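Local coordinates for amine oxidase domain-containing protein (Pyrococcus furiosus, PDB 3NRN) that is of unknown function but binds AMP and is probably an oxidoreductase of the flavin-containing amine oxidase family, at residues A[70-75]-A[193-198]; A[75-80]-A[183-188]; A[121-126]-A[164-169]. All blocks are in the same frame, centred on the assembly; numbering follows the deposited sequence.

Contact 1 of 3, residues A[70-75]-A[193-198]; sequences RILGAK and DELERI
The carboxylate of E194 takes the backbone N-H of K75, and this bond fastens the chain just after helix 64-72 to the flank of helix 188-200. K75 N to E194 OE1 measures 2.6 Å and the bond is nearly straight at 164°; the donor comes in on the anti side of the oxygen, well out of the carboxylate plane. R197, one turn further along the helix, holds the same carboxylate side-on with two nitrogens in a salt bridge: NH2 lies 2.8 Å from E194 OE1, and NE lies 2.9 Å from E194 OE2. Both oxygens lie in the guanidinium plane, but the carboxylate is tilted against it, so that NH2 and NE meet them from above its own plane. K75 N and R197 NH2 thus reach OE1 from opposite faces. The bend in E194 at chi2 (-65°) folds its carboxylate back beside K75, and R197, bent at chi3 (73°), brings its edge close to G73 O as well.

Beside these polar groups the contact is apolar. I198 pushes its CD1 against the chain where the helix ends, 3.5 Å from L72 O and 4.1 Å from A74 CB. L72 CD1 meets L195 CD2 at 3.8 Å, the two leucines crossing at a slant, and A74 CB rests on E194 CB. Helix 10-21 closes this layer, F18 and R21 against L72, L13 and L14 against L195.

G73 ends helix 64-72 in a Schellman motif, its positive phi turning the chain so that A74 and K75 run past helix 188-200. With one oxygen shared by a backbone amide and an arginine, E194 OE1 is gripped from opposite faces of the carboxylate, and the two donors would be expected to favour its ionised form.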
ATOM      1  N   ARG A  70      10.180  13.348  -0.364  1.00 24.74           N
ATOM      2  CA  ARG A  70      11.295  14.253  -0.151  1.00 28.02           C
ATOM      3  C   ARG A  70      11.544  15.149  -1.363  1.00 20.12           C
ATOM      4  O   ARG A  70      11.631  16.365  -1.223  1.00 26.91           O
ATOM      5  CB  ARG A  70      12.582  13.489   0.190  1.00 29.08           C
ATOM      6  CG  ARG A  70      13.772  14.423   0.475  1.00 36.64           C
ATOM      7  CD  ARG A  70      15.009  13.671   0.957  1.00 34.35           C
ATOM      8  NE  ARG A  70      14.724  12.890   2.160  1.00 31.74           N
ATOM      9  CZ  ARG A  70      15.624  12.169   2.820  1.00 28.72           C
ATOM     10  NH1 ARG A  70      16.884  12.125   2.406  1.00 33.36           N
ATOM     11  NH2 ARG A  70      15.260  11.485   3.897  1.00 32.59           N
ATOM     12  N   ILE A  71      11.639  14.566  -2.555  1.00 24.44           N
ATOM     13  CA  ILE A  71      11.911  15.378  -3.738  1.00 23.24           C
ATOM     14  C   ILE A  71      10.764  16.313  -4.111  1.00 26.38           C
ATOM     15  O   ILE A  71      10.972  17.294  -4.822  1.00 25.01           O
ATOM     16  CB  ILE A  71      12.308  14.497  -4.957  1.00 29.40           C
ATOM     17  CG1 ILE A  71      11.133  13.632  -5.417  1.00 21.85           C
ATOM     18  CG2 ILE A  71      13.483  13.598  -4.570  1.00 24.28           C
ATOM     19  CD1 ILE A  71      11.390  12.923  -6.724  1.00 25.76           C
ATOM     20  N   LEU A  72       9.558  16.021  -3.627  1.00 18.93           N
ATOM     21  CA  LEU A  72       8.412  16.882  -3.908  1.00 25.44           C
ATOM     22  C   LEU A  72       8.399  18.089  -2.980  1.00 30.64           C
ATOM     23  O   LEU A  72       7.692  19.069  -3.225  1.00 33.55           O
ATOM     24  CB  LEU A  72       7.104  16.121  -3.731  1.00 19.60           C
ATOM     25  CG  LEU A  72       6.806  15.081  -4.807  1.00 27.56           C
ATOM     26  CD1 LEU A  72       5.509  14.376  -4.473  1.00 22.76           C
ATOM     27  CD2 LEU A  72       6.726  15.756  -6.165  1.00 27.63           C
ATOM     28  N   GLY A  73       9.182  18.010  -1.910  1.00 30.33           N
ATOM     29  CA  GLY A  73       9.225  19.101  -0.958  1.00 33.98           C
ATOM     30  C   GLY A  73       8.198  18.907   0.138  1.00 34.02           C
ATOM     31  O   GLY A  73       7.856  19.843   0.864  1.00 31.59           O
ATOM     32  N   ALA A  74       7.690  17.689   0.259  1.00 29.36           N
ATOM     33  CA  ALA A  74       6.706  17.399   1.291  1.00 30.68           C
ATOM     34  C   ALA A  74       7.413  17.355   2.636  1.00 26.92           C
ATOM     35  O   ALA A  74       8.528  16.843   2.745  1.00 27.15           O
ATOM     36  CB  ALA A  74       6.026  16.067   1.014  1.00 26.15           C
ATOM     37  N   LYS A  75       6.774  17.918   3.653  1.00 23.53           N
ATOM     38  CA  LYS A  75       7.341  17.914   4.991  1.00 27.95           C
ATOM     39  C   LYS A  75       6.525  16.902   5.780  1.00 33.79           C
ATOM     40  O   LYS A  75       5.459  17.219   6.300  1.00 30.63           O
ATOM     41  CB  LYS A  75       7.233  19.300   5.632  1.00 36.47           C
ATOM     42  CG  LYS A  75       7.994  20.404   4.896  1.00 39.78           C
ATOM     43  CD  LYS A  75       9.468  20.057   4.695  1.00 56.12           C
ATOM     44  CE  LYS A  75      10.185  19.785   6.016  1.00 63.76           C
ATOM     45  NZ  LYS A  75      10.186  20.969   6.920  1.00 68.35           N
ATOM     46  N   ASP A 193      -2.275  15.972   3.131  1.00 28.93           N
ATOM     47  CA  ASP A 193      -2.289  17.425   3.310  1.00 22.67           C
ATOM     48  C   ASP A 193      -1.111  18.086   2.598  1.00 18.45           C
ATOM     49  O   ASP A 193      -1.253  19.150   1.995  1.00 26.72           O
ATOM     50  CB  ASP A 193      -2.271  17.789   4.802  1.00 22.54           C
ATOM     51  CG  ASP A 193      -3.560  17.396   5.516  1.00 33.32           C
ATOM     52  OD1 ASP A 193      -4.633  17.389   4.873  1.00 31.92           O
ATOM     53  OD2 ASP A 193      -3.504  17.111   6.731  1.00 34.00           O
ATOM     54  N   GLU A 194       0.051  17.450   2.655  1.00 21.45           N
ATOM     55  CA  GLU A 194       1.229  17.997   1.994  1.00 18.26           C
ATOM     56  C   GLU A 194       1.128  17.945   0.469  1.00 24.99           C
ATOM     57  O   GLU A 194       1.518  18.893  -0.211  1.00 26.10           O
ATOM     58  CB  GLU A 194       2.488  17.268   2.475  1.00 22.74           C
ATOM     59  CG  GLU A 194       3.038  17.824   3.780  1.00 25.62           C
ATOM     60  CD  GLU A 194       3.535  19.262   3.628  1.00 24.26           C
ATOM     61  OE1 GLU A 194       4.678  19.458   3.159  1.00 35.33           O
ATOM     62  OE2 GLU A 194       2.777  20.194   3.960  1.00 24.79           O
ATOM     63  N   LEU A 195       0.601  16.849  -0.074  1.00 22.32           N
ATOM     64  CA  LEU A 195       0.468  16.743  -1.525  1.00 19.62           C
ATOM     65  C   LEU A 195      -0.543  17.767  -2.039  1.00 17.29           C
ATOM     66  O   LEU A 195      -0.359  18.343  -3.112  1.00 20.55           O
ATOM     67  CB  LEU A 195       0.045  15.320  -1.933  1.00 19.67           C
ATOM     68  CG  LEU A 195       1.061  14.209  -1.612  1.00 14.55           C
ATOM     69  CD1 LEU A 195       0.506  12.857  -2.021  1.00 13.84           C
ATOM     70  CD2 LEU A 195       2.392  14.484  -2.335  1.00 16.48           C
ATOM     71  N   GLU A 196      -1.611  17.982  -1.273  1.00 21.18           N
ATOM     72  CA  GLU A 196      -2.638  18.956  -1.641  1.00 25.35           C
ATOM     73  C   GLU A 196      -2.037  20.363  -1.657  1.00 27.12           C
ATOM     74  O   GLU A 196      -2.307  21.159  -2.563  1.00 23.54           O
ATOM     75  CB  GLU A 196      -3.810  18.906  -0.646  1.00 27.03           C
ATOM     76  CG  GLU A 196      -4.808  20.056  -0.799  1.00 29.60           C
ATOM     77  CD  GLU A 196      -6.023  19.917   0.111  1.00 37.92           C
ATOM     78  OE1 GLU A 196      -5.849  19.723   1.328  1.00 35.68           O
ATOM     79  OE2 GLU A 196      -7.160  20.007  -0.391  1.00 48.55           O
ATOM     80  N   ARG A 197      -1.222  20.667  -0.652  1.00 21.39           N
ATOM     81  CA  ARG A 197      -0.587  21.979  -0.572  1.00 24.70           C
ATOM     82  C   ARG A 197       0.356  22.200  -1.750  1.00 28.87           C
ATOM     83  O   ARG A 197       0.386  23.278  -2.337  1.00 33.41           O
ATOM     84  CB  ARG A 197       0.208  22.113   0.733  1.00 22.39           C
ATOM     85  CG  ARG A 197       1.154  23.320   0.768  1.00 26.19           C
ATOM     86  CD  ARG A 197       2.043  23.309   2.007  1.00 28.07           C
ATOM     87  NE  ARG A 197       3.095  22.295   1.936  1.00 32.47           N
ATOM     88  CZ  ARG A 197       4.125  22.338   1.094  1.00 26.94           C
ATOM     89  NH1 ARG A 197       4.247  23.345   0.241  1.00 29.82           N
ATOM     90  NH2 ARG A 197       5.044  21.381   1.107  1.00 27.43           N
ATOM     91  N   ILE A 198       1.126  21.171  -2.089  1.00 25.27           N
ATOM     92  CA  ILE A 198       2.086  21.273  -3.179  1.00 24.59           C
ATOM     93  C   ILE A 198       1.413  21.504  -4.523  1.00 20.60           C
ATOM     94  O   ILE A 198       1.920  22.257  -5.361  1.00 27.41           O
ATOM     95  CB  ILE A 198       2.968  20.013  -3.251  1.00 20.01           C
ATOM     96  CG1 ILE A 198       3.840  19.930  -1.996  1.00 23.46           C
ATOM     97  CG2 ILE A 198       3.822  20.040  -4.509  1.00 19.52           C
ATOM     98  CD1 ILE A 198       4.521  18.593  -1.810  1.00 38.53           C
TER

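Contact 2 of 3, residues A[75-80]-A[183-188]; sequences KVEIVN and LIRGGC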
ATOM      1  N   LYS A  75       6.774  17.918   3.653  1.00 23.53           N
ATOM      2  CA  LYS A  75       7.341  17.914   4.991  1.00 27.95           C
ATOM      3  C   LYS A  75       6.525  16.902   5.780  1.00 33.79           C
ATOM      4  O   LYS A  75       5.459  17.219   6.300  1.00 30.63           O
ATOM      5  CB  LYS A  75       7.233  19.300   5.632  1.00 36.47           C
ATOM      6  CG  LYS A  75       7.994  20.404   4.896  1.00 39.78           C
ATOM      7  CD  LYS A  75       9.468  20.057   4.695  1.00 56.12           C
ATOM      8  CE  LYS A  75      10.185  19.785   6.016  1.00 63.76           C
ATOM      9  NZ  LYS A  75      10.186  20.969   6.920  1.00 68.35           N
ATOM     10  N   VAL A  76       7.017  15.669   5.836  1.00 27.19           N
ATOM     11  CA  VAL A  76       6.319  14.609   6.544  1.00 32.90           C
ATOM     12  C   VAL A  76       7.275  13.852   7.438  1.00 27.76           C
ATOM     13  O   VAL A  76       8.345  13.432   6.995  1.00 31.96           O
ATOM     14  CB  VAL A  76       5.675  13.620   5.560  1.00 30.65           C
ATOM     15  CG1 VAL A  76       5.010  12.483   6.322  1.00 41.50           C
ATOM     16  CG2 VAL A  76       4.660  14.346   4.699  1.00 33.75           C
ATOM     17  N   GLU A  77       6.890  13.674   8.697  1.00 30.69           N
ATOM     18  CA  GLU A  77       7.749  12.960   9.632  1.00 30.40           C
ATOM     19  C   GLU A  77       7.466  11.477   9.650  1.00 28.38           C
ATOM     20  O   GLU A  77       6.416  11.035  10.124  1.00 23.73           O
ATOM     21  CB  GLU A  77       7.609  13.512  11.049  1.00 38.70           C
ATOM     22  CG  GLU A  77       8.367  12.679  12.076  1.00 45.76           C
ATOM     23  CD  GLU A  77       8.599  13.411  13.378  1.00 55.35           C
ATOM     24  OE1 GLU A  77       7.618  13.933  13.949  1.00 58.33           O
ATOM     25  OE2 GLU A  77       9.762  13.461  13.830  1.00 56.45           O
ATOM     26  N   ILE A  78       8.431  10.721   9.135  1.00 26.51           N
ATOM     27  CA  ILE A  78       8.354   9.270   9.059  1.00 27.63           C
ATOM     28  C   ILE A  78       9.492   8.703   9.899  1.00 28.55           C
ATOM     29  O   ILE A  78      10.652   9.026   9.660  1.00 35.28           O
ATOM     30  CB  ILE A  78       8.557   8.792   7.614  1.00 22.83           C
ATOM     31  CG1 ILE A  78       7.505   9.422   6.704  1.00 23.10           C
ATOM     32  CG2 ILE A  78       8.492   7.266   7.556  1.00 28.02           C
ATOM     33  CD1 ILE A  78       7.797   9.230   5.226  1.00 28.43           C
ATOM     34  N   VAL A  79       9.172   7.846  10.863  1.00 26.27           N
ATOM     35  CA  VAL A  79      10.209   7.261  11.707  1.00 23.86           C
ATOM     36  C   VAL A  79      10.236   5.738  11.603  1.00 27.83           C
ATOM     37  O   VAL A  79       9.249   5.071  11.924  1.00 24.23           O
ATOM     38  CB  VAL A  79      10.008   7.647  13.195  1.00 28.74           C
ATOM     39  CG1 VAL A  79      11.088   6.994  14.054  1.00 23.08           C
ATOM     40  CG2 VAL A  79      10.031   9.167  13.349  1.00 23.98           C
ATOM     41  N   ASN A  80      11.368   5.192  11.160  1.00 22.64           N
ATOM     42  CA  ASN A  80      11.515   3.748  11.034  1.00 32.85           C
ATOM     43  C   ASN A  80      11.272   3.034  12.356  1.00 36.21           C
ATOM     44  O   ASN A  80      11.622   3.541  13.420  1.00 39.54           O
ATOM     45  CB  ASN A  80      12.915   3.378  10.532  1.00 25.82           C
ATOM     46  CG  ASN A  80      13.105   3.671   9.057  1.00 37.02           C
ATOM     47  OD1 ASN A  80      12.137   3.741   8.293  1.00 27.34           O
ATOM     48  ND2 ASN A  80      14.362   3.824   8.642  1.00 25.65           N
ATOM     49  N   LEU A 183       6.451   4.632  10.892  1.00 31.96           N
ATOM     50  CA  LEU A 183       5.177   5.261  11.213  1.00 26.09           C
ATOM     51  C   LEU A 183       5.181   6.715  10.753  1.00 26.68           C
ATOM     52  O   LEU A 183       6.237   7.336  10.632  1.00 26.52           O
ATOM     53  CB  LEU A 183       4.927   5.200  12.721  1.00 27.51           C
ATOM     54  CG  LEU A 183       4.753   3.818  13.359  1.00 30.27           C
ATOM     55  CD1 LEU A 183       4.502   3.978  14.859  1.00 23.57           C
ATOM     56  CD2 LEU A 183       3.587   3.096  12.711  1.00 21.03           C
ATOM     57  N   ILE A 184       3.988   7.252  10.512  1.00 25.02           N
ATOM     58  CA  ILE A 184       3.825   8.618  10.043  1.00 27.62           C
ATOM     59  C   ILE A 184       3.175   9.516  11.096  1.00 25.97           C
ATOM     60  O   ILE A 184       2.040   9.278  11.503  1.00 21.32           O
ATOM     61  CB  ILE A 184       2.919   8.662   8.797  1.00 28.41           C
ATOM     62  CG1 ILE A 184       3.319   7.560   7.811  1.00 22.35           C
ATOM     63  CG2 ILE A 184       3.012  10.028   8.148  1.00 20.20           C
ATOM     64  CD1 ILE A 184       2.350   7.402   6.677  1.00 26.30           C
ATOM     65  N   ARG A 185       3.876  10.555  11.530  1.00 23.51           N
ATOM     66  CA  ARG A 185       3.283  11.454  12.513  1.00 26.79           C
ATOM     67  C   ARG A 185       2.101  12.123  11.832  1.00 29.95           C
ATOM     68  O   ARG A 185       2.212  12.589  10.687  1.00 27.91           O
ATOM     69  CB  ARG A 185       4.293  12.510  12.977  1.00 30.86           C
ATOM     70  CG  ARG A 185       3.718  13.532  13.960  1.00 26.42           C
ATOM     71  CD  ARG A 185       4.830  14.343  14.623  1.00 37.92           C
ATOM     72  NE  ARG A 185       5.616  13.523  15.541  1.00 34.72           N
ATOM     73  CZ  ARG A 185       5.160  13.067  16.705  1.00 41.15           C
ATOM     74  NH1 ARG A 185       3.925  13.360  17.098  1.00 35.37           N
ATOM     75  NH2 ARG A 185       5.930  12.304  17.469  1.00 37.40           N
ATOM     76  N   GLY A 186       0.966  12.148  12.524  1.00 27.86           N
ATOM     77  CA  GLY A 186      -0.228  12.750  11.961  1.00 24.39           C
ATOM     78  C   GLY A 186      -1.046  11.754  11.160  1.00 29.54           C
ATOM     79  O   GLY A 186      -2.120  12.085  10.664  1.00 28.14           O
ATOM     80  N   GLY A 187      -0.544  10.530  11.034  1.00 31.51           N
ATOM     81  CA  GLY A 187      -1.265   9.515  10.285  1.00 22.87           C
ATOM     82  C   GLY A 187      -1.141   9.706   8.784  1.00 26.43           C
ATOM     83  O   GLY A 187      -0.398  10.576   8.326  1.00 29.91           O
ATOM     84  N   CYS A 188      -1.869   8.899   8.018  1.00 24.73           N
ATOM     85  CA  CYS A 188      -1.833   8.984   6.561  1.00 23.33           C
ATOM     86  C   CYS A 188      -2.206  10.375   6.049  1.00 21.05           C
ATOM     87  O   CYS A 188      -1.654  10.843   5.055  1.00 27.39           O
ATOM     88  CB  CYS A 188      -2.786   7.957   5.936  1.00 13.88           C
ATOM     89  SG  CYS A 188      -2.358   6.221   6.227  1.00 30.18           S
TER
HETATM   90  O   HOH W   1       4.266  14.309   9.690  1.00 31.09           O
HETATM   91  O   HOH W   2       8.862  12.087  16.411  1.00 56.02           O
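E77 and R185 lie side by side at the end of an antiparallel ladder, where strand 78-80 forms the edge of a three-stranded sheet with 182-184 in the middle and 56-57 beyond. R185 N donates to E77 O over 2.9 Å, almost in line with the carbonyl. Each side chain leaves with CG anti to its own backbone N (chi1 173° in E77, 177° in R185), which sends both the same way from the ladder. The acid and the guanidinium are paired as a salt bridge through E77 OE1 and R185 NE, although the modelled place of OE1 is less sure. A water bridges the outer ends, giving a hydrogen to E77 OE2 in a weak bond and accepting from R185 NH2.

L183, with the most surface buried after E77, forms the hydrogen-bonded pair with V79. V79 N reaches L183 O in the carbonyl plane at 3.0 Å, whereas L183 N approaches V79 O from above its plane. Next to it I78 and I184 make the non-hydrogen-bonded pair, their side chains on the other face of the sheet, both against I57. I184 CG2 also touches V76 CG1 at 3.7 Å. From I184 to G187 the chain reverses in a type II turn, with G186 at positive phi. A second water spans the ladder's end, donating to R185 O and accepting from E77 N, each at 2.9 Å.

Contact 3 of 3, residues A[121-126]-A[164-169]; sequences NKLPKE and TALELA
P124 lays one side of its ring against the first residues of helix 165-178, an apolar loop-on-helix contact in which the segment between helices 115-119 and 130-137 packs against the helix start. No hydrogen bond joins the two segments; the fit comes from the shapes of two loop side chains and three helix residues. The proline ring presents two atoms: CD presses on A169 CB at 3.5 Å, tighter than usual for carbons, while CG sits over the A165 backbone, 3.8 Å from A165 O, and 4.1 Å from A165 CB. A165 and A169, one turn apart, thus offer small methyls that let the ring come close to the helix.

L123 places itself beside the proline. With CG anti to the carbonyl carbon (chi1 -61°), L123 spreads its two methyls over two neighbours: CD2 lies 3.7 Å from A169 CB, and CD1 lies 3.8 Å from L166 CD1. L166 has CG anti to the backbone N instead (chi1 -175°), which, with chi2 at 56°, brings CD1 to the loop although its CB does not aim there. The two leucines cross at about a right angle, with L166 CD1 set against both CB and CD1 of L123.

W133 of helix 130-137 backs the contact, touching P124 and A165 as well as L168, while K170 and R173 continue along the helix beside L123. The start of the helix is fixed by T164 at the N-cap, whose OG1 accepts from E167 N at 3.0 Å.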
ATOM      1  N   ASN A 121      21.773  -9.405  -6.162  1.00 74.72           N
ATOM      2  CA  ASN A 121      20.827  -9.150  -7.243  1.00 76.84           C
ATOM      3  C   ASN A 121      20.406 -10.444  -7.937  1.00 72.83           C
ATOM      4  O   ASN A 121      19.475 -10.447  -8.740  1.00 84.35           O
ATOM      5  CB  ASN A 121      21.448  -8.196  -8.268  1.00 73.70           C
ATOM      6  CG  ASN A 121      21.624  -8.840  -9.635  1.00 83.12           C
ATOM      7  OD1 ASN A 121      20.658  -9.016 -10.379  1.00 81.05           O
ATOM      8  ND2 ASN A 121      22.860  -9.204  -9.965  1.00 79.55           N
ATOM      9  N   LYS A 122      21.089 -11.541  -7.629  1.00 71.26           N
ATOM     10  CA  LYS A 122      20.769 -12.823  -8.243  1.00 69.22           C
ATOM     11  C   LYS A 122      19.418 -13.361  -7.787  1.00 68.89           C
ATOM     12  O   LYS A 122      19.250 -13.763  -6.637  1.00 73.36           O
ATOM     13  CB  LYS A 122      21.880 -13.840  -7.954  1.00 68.55           C
ATOM     14  CG  LYS A 122      23.129 -13.615  -8.802  1.00 72.22           C
ATOM     15  CD  LYS A 122      24.227 -14.634  -8.529  1.00 75.85           C
ATOM     16  CE  LYS A 122      24.955 -14.349  -7.225  1.00 71.74           C
ATOM     17  NZ  LYS A 122      26.104 -15.279  -7.031  1.00 65.82           N
ATOM     18  N   LEU A 123      18.457 -13.358  -8.705  1.00 65.71           N
ATOM     19  CA  LEU A 123      17.106 -13.833  -8.426  1.00 61.85           C
ATOM     20  C   LEU A 123      16.865 -15.223  -9.012  1.00 62.09           C
ATOM     21  O   LEU A 123      17.576 -15.660  -9.915  1.00 65.67           O
ATOM     22  CB  LEU A 123      16.082 -12.848  -8.993  1.00 56.82           C
ATOM     23  CG  LEU A 123      16.137 -11.427  -8.424  1.00 60.28           C
ATOM     24  CD1 LEU A 123      15.144 -10.548  -9.156  1.00 62.89           C
ATOM     25  CD2 LEU A 123      15.833 -11.449  -6.935  1.00 61.54           C
ATOM     26  N   PRO A 124      15.847 -15.935  -8.505  1.00 62.29           N
ATOM     27  CA  PRO A 124      15.515 -17.280  -8.978  1.00 65.70           C
ATOM     28  C   PRO A 124      14.959 -17.379 -10.396  1.00 70.02           C
ATOM     29  O   PRO A 124      13.957 -16.748 -10.734  1.00 73.33           O
ATOM     30  CB  PRO A 124      14.515 -17.770  -7.934  1.00 65.13           C
ATOM     31  CG  PRO A 124      13.831 -16.512  -7.515  1.00 62.63           C
ATOM     32  CD  PRO A 124      14.988 -15.557  -7.370  1.00 61.56           C
ATOM     33  N   LYS A 125      15.625 -18.187 -11.217  1.00 69.83           N
ATOM     34  CA  LYS A 125      15.210 -18.418 -12.598  1.00 69.39           C
ATOM     35  C   LYS A 125      14.016 -19.366 -12.522  1.00 66.00           C
ATOM     36  O   LYS A 125      13.282 -19.559 -13.493  1.00 63.78           O
ATOM     37  CB  LYS A 125      16.356 -19.070 -13.383  1.00 71.48           C
ATOM     38  CG  LYS A 125      16.053 -19.418 -14.842  1.00 73.04           C
ATOM     39  CD  LYS A 125      16.130 -18.209 -15.770  1.00 72.23           C
ATOM     40  CE  LYS A 125      14.931 -17.290 -15.610  1.00 76.31           C
ATOM     41  NZ  LYS A 125      13.657 -17.986 -15.946  1.00 73.83           N
ATOM     42  N   GLU A 126      13.837 -19.951 -11.344  1.00 66.02           N
ATOM     43  CA  GLU A 126      12.748 -20.883 -11.080  1.00 68.28           C
ATOM     44  C   GLU A 126      11.388 -20.203 -11.224  1.00 65.88           C
ATOM     45  O   GLU A 126      11.227 -19.030 -10.876  1.00 60.79           O
ATOM     46  CB  GLU A 126      12.867 -21.434  -9.652  1.00 74.28           C
ATOM     47  CG  GLU A 126      14.166 -22.165  -9.330  1.00 78.42           C
ATOM     48  CD  GLU A 126      14.102 -23.646  -9.651  1.00 82.78           C
ATOM     49  OE1 GLU A 126      13.169 -24.319  -9.163  1.00 85.70           O
ATOM     50  OE2 GLU A 126      14.984 -24.142 -10.383  1.00 84.71           O
ATOM     51  N   THR A 164       4.951 -16.063  -6.497  1.00 34.49           N
ATOM     52  CA  THR A 164       5.942 -16.819  -7.258  1.00 23.95           C
ATOM     53  C   THR A 164       7.251 -16.664  -6.487  1.00 30.79           C
ATOM     54  O   THR A 164       7.375 -15.766  -5.657  1.00 35.15           O
ATOM     55  CB  THR A 164       6.131 -16.254  -8.682  1.00 31.33           C
ATOM     56  OG1 THR A 164       6.640 -14.918  -8.604  1.00 33.93           O
ATOM     57  CG2 THR A 164       4.798 -16.246  -9.441  1.00 24.59           C
ATOM     58  N   ALA A 165       8.222 -17.530  -6.745  1.00 33.01           N
ATOM     59  CA  ALA A 165       9.493 -17.441  -6.039  1.00 32.04           C
ATOM     60  C   ALA A 165      10.144 -16.105  -6.374  1.00 23.21           C
ATOM     61  O   ALA A 165      10.770 -15.481  -5.532  1.00 25.98           O
ATOM     62  CB  ALA A 165      10.407 -18.595  -6.447  1.00 26.17           C
ATOM     63  N   LEU A 166       9.978 -15.681  -7.621  1.00 28.77           N
ATOM     64  CA  LEU A 166      10.543 -14.432  -8.103  1.00 33.92           C
ATOM     65  C   LEU A 166       9.946 -13.224  -7.391  1.00 30.60           C
ATOM     66  O   LEU A 166      10.671 -12.316  -6.994  1.00 32.97           O
ATOM     67  CB  LEU A 166      10.314 -14.309  -9.613  1.00 31.87           C
ATOM     68  CG  LEU A 166      10.949 -13.098 -10.301  1.00 35.02           C
ATOM     69  CD1 LEU A 166      12.448 -13.068 -10.030  1.00 36.22           C
ATOM     70  CD2 LEU A 166      10.677 -13.169 -11.785  1.00 34.14           C
ATOM     71  N   GLU A 167       8.626 -13.212  -7.228  1.00 27.76           N
ATOM     72  CA  GLU A 167       7.971 -12.098  -6.555  1.00 25.17           C
ATOM     73  C   GLU A 167       8.448 -11.991  -5.117  1.00 29.16           C
ATOM     74  O   GLU A 167       8.774 -10.899  -4.652  1.00 26.49           O
ATOM     75  CB  GLU A 167       6.452 -12.259  -6.594  1.00 27.09           C
ATOM     76  CG  GLU A 167       5.674 -11.145  -5.899  1.00 29.25           C
ATOM     77  CD  GLU A 167       6.094  -9.752  -6.341  1.00 34.93           C
ATOM     78  OE1 GLU A 167       6.409  -9.569  -7.532  1.00 38.32           O
ATOM     79  OE2 GLU A 167       6.093  -8.831  -5.497  1.00 35.31           O
ATOM     80  N   LEU A 168       8.500 -13.121  -4.413  1.00 26.27           N
ATOM     81  CA  LEU A 168       8.961 -13.106  -3.026  1.00 27.96           C
ATOM     82  C   LEU A 168      10.411 -12.654  -2.958  1.00 28.49           C
ATOM     83  O   LEU A 168      10.799 -11.900  -2.064  1.00 25.95           O
ATOM     84  CB  LEU A 168       8.849 -14.496  -2.385  1.00 28.48           C
ATOM     85  CG  LEU A 168       9.416 -14.554  -0.960  1.00 25.08           C
ATOM     86  CD1 LEU A 168       8.583 -13.662  -0.059  1.00 27.13           C
ATOM     87  CD2 LEU A 168       9.415 -15.982  -0.437  1.00 25.33           C
ATOM     88  N   ALA A 169      11.214 -13.134  -3.904  1.00 31.87           N
ATOM     89  CA  ALA A 169      12.625 -12.775  -3.954  1.00 30.89           C
ATOM     90  C   ALA A 169      12.765 -11.266  -4.128  1.00 25.60           C
ATOM     91  O   ALA A 169      13.593 -10.635  -3.478  1.00 26.37           O
ATOM     92  CB  ALA A 169      13.315 -13.505  -5.106  1.00 29.33           C
TER

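How the contacts relate
Contacts 1 and 2 are neighbours, centres 13 Å apart, sharing K75 and touching where V76 CG2 packs on E194 CG. They join consecutive elements, helix 64-72 with strand 78-80 and strand 182-184 with helix 188-200: helix end against helix in contact 1, strand against strand in contact 2. All three contacts are partly buried. Contacts 1 and 2 each mix apolar packing with an acid-arginine pair, within the helix in one and between the segments, just beyond the strand ends, in the other, where E77 and R185 are exposed but L183 and I184 buried. Contact 3, farthest from the chain's centre, lies about 19 Å from contact 2 by nearest atoms, and no polar bond joins its segments.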